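Local atomic coordinates of fructokinase (Xylella fastidiosa Temecula1, PDB entry 3LJS), a protein that probably transfers a phosphate from ATP to fructose, as a sugar kinase of the PfkB family. Residues 270-273 / 274-278. Residues are numbered along the deposited sequence; the frame is centred on the assembly and turned at random.
Sequences YTFA and QQFDD
Q274 lays its CG methylene over one face of the Y270 ring, 3.8 Å from the ring centroid, a CH-pi contact one helical turn apart. The bend of the glutamine at chi2 (-66°) turns its amide back along the tyrosine, the two planes 20° apart. A water takes a hydrogen bond from Q274 NE2 and donates one to Y270 O, a carbonyl that also accepts Q274 N at 3.1 Å; a long, amide-tipped side chain suits this exposed position, reaching solvent while its CG methylene lies on the ring. Two residues on, F272 and F276 form the next i to i+4 pair, running side by side. Their rings are nearly parallel, at 18°, yet displaced until little of one lies over the other, and F276 CE2 comes within 3.5 Å of F272 CG. These pairs lie at the C-terminal end of helix 262-275, in the Ribokinase-like fold of the PfkB kinases; F276 N still bonds to F272 O at 2.8 Å, although F276 itself leaves helical geometry. Beside them, T271 CG2 packs on the Q275 amide, 3.2 Å from OE1; threonine suits this buried place because its methyl, anti to the backbone N, meets Q275 while OG1 bonds G267 O within the helix. Further out, F285 meets both phenylalanine rings edge-to-face, apolar partners fit for a buried side, helix 289-305 touches T271 and F272 through T295, and K5 NZ hydrogen-bonds F276 O.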
loop_
_atom_site.group_PDB
_atom_site.type_symbol
_atom_site.label_atom_id
_atom_site.label_comp_id
_atom_site.label_asym_id
_atom_site.label_seq_id
_atom_site.Cartn_x
_atom_site.Cartn_y
_atom_site.Cartn_z
ATOM N N TYR B 270 31.158 0.663 -8.918
ATOM C CA TYR B 270 31.434 0.300 -10.304
ATOM C C TYR B 270 32.934 0.448 -10.577
ATOM O O TYR B 270 33.560 -0.444 -11.156
ATOM C CB TYR B 270 30.668 1.208 -11.274
ATOM C CG TYR B 270 31.209 1.156 -12.692
ATOM C CD1 TYR B 270 30.876 0.110 -13.559
ATOM C CD2 TYR B 270 32.112 2.117 -13.142
ATOM C CE1 TYR B 270 31.441 0.025 -14.842
ATOM C CE2 TYR B 270 32.681 2.042 -14.411
ATOM C CZ TYR B 270 32.346 0.997 -15.255
ATOM O OH TYR B 270 32.942 0.927 -16.499
ATOM N N THR B 271 33.502 1.578 -10.163
ATOM C CA THR B 271 34.921 1.830 -10.388
ATOM C C THR B 271 35.801 0.854 -9.623
ATOM O O THR B 271 36.809 0.379 -10.157
ATOM C CB THR B 271 35.303 3.278 -10.015
ATOM O OG1 THR B 271 34.464 4.192 -10.735
ATOM C CG2 THR B 271 36.742 3.556 -10.401
ATOM N N PHE B 272 35.422 0.548 -8.381
ATOM C CA PHE B 272 36.170 -0.400 -7.556
ATOM C C PHE B 272 36.285 -1.738 -8.289
ATOM O O PHE B 272 37.368 -2.315 -8.395
ATOM C CB PHE B 272 35.454 -0.677 -6.224
ATOM C CG PHE B 272 35.563 0.425 -5.201
ATOM C CD1 PHE B 272 36.376 1.533 -5.406
ATOM C CD2 PHE B 272 34.845 0.337 -4.013
ATOM C CE1 PHE B 272 36.471 2.538 -4.437
ATOM C CE2 PHE B 272 34.933 1.332 -3.042
ATOM C CZ PHE B 272 35.745 2.434 -3.253
ATOM N N ALA B 273 35.151 -2.229 -8.777
ATOM C CA ALA B 273 35.102 -3.509 -9.469
ATOM C C ALA B 273 35.924 -3.510 -10.751
ATOM O O ALA B 273 36.483 -4.539 -11.127
ATOM C CB ALA B 273 33.655 -3.886 -9.767
ATOM N N GLN B 274 35.991 -2.367 -11.428
ATOM C CA GLN B 274 36.769 -2.262 -12.659
ATOM C C GLN B 274 38.275 -2.241 -12.378
ATOM O O GLN B 274 39.057 -2.888 -13.072
ATOM C CB GLN B 274 36.400 -0.982 -13.425
ATOM C CG GLN B 274 35.001 -0.951 -14.037
ATOM C CD GLN B 274 34.810 -1.976 -15.152
ATOM O OE1 GLN B 274 35.642 -2.095 -16.052
ATOM N NE2 GLN B 274 33.704 -2.711 -15.099
ATOM N N GLN B 275 38.672 -1.505 -11.345
ATOM C CA GLN B 275 40.083 -1.346 -11.007
ATOM C C GLN B 275 40.740 -2.356 -10.066
ATOM O O GLN B 275 41.946 -2.583 -10.161
ATOM C CB GLN B 275 40.306 0.067 -10.457
ATOM C CG GLN B 275 39.803 1.163 -11.385
ATOM C CD GLN B 275 40.077 2.550 -10.849
ATOM O OE1 GLN B 275 39.797 2.846 -9.685
ATOM N NE2 GLN B 275 40.624 3.415 -11.700
ATOM N N PHE B 276 39.974 -2.958 -9.162
ATOM C CA PHE B 276 40.555 -3.915 -8.217
ATOM C C PHE B 276 40.639 -5.343 -8.757
ATOM O O PHE B 276 39.672 -5.854 -9.320
ATOM C CB PHE B 276 39.750 -3.944 -6.913
ATOM C CG PHE B 276 39.654 -2.617 -6.207
ATOM C CD1 PHE B 276 40.531 -1.577 -6.500
ATOM C CD2 PHE B 276 38.698 -2.423 -5.209
ATOM C CE1 PHE B 276 40.459 -0.368 -5.809
ATOM C CE2 PHE B 276 38.618 -1.218 -4.512
ATOM C CZ PHE B 276 39.499 -0.189 -4.811
ATOM N N ASP B 277 41.791 -5.992 -8.584
ATOM C CA ASP B 277 41.941 -7.376 -9.038
ATOM C C ASP B 277 41.203 -8.253 -8.044
ATOM O O ASP B 277 40.626 -9.277 -8.403
ATOM C CB ASP B 277 43.409 -7.826 -9.053
ATOM C CG ASP B 277 44.254 -7.058 -10.044
ATOM O OD1 ASP B 277 43.744 -6.721 -11.135
ATOM O OD2 ASP B 277 45.442 -6.810 -9.733
ATOM N N ASP B 278 41.240 -7.842 -6.782
ATOM C CA ASP B 278 40.593 -8.578 -5.709
ATOM C C ASP B 278 40.296 -7.658 -4.528
ATOM O O ASP B 278 40.604 -6.464 -4.557
ATOM C CB ASP B 278 41.481 -9.738 -5.244
ATOM C CG ASP B 278 42.911 -9.302 -4.934
ATOM O OD1 ASP B 278 43.110 -8.183 -4.408
ATOM O OD2 ASP B 278 43.842 -10.091 -5.203
HETATM O O HOH W 1 32.212 -2.737 -12.516
#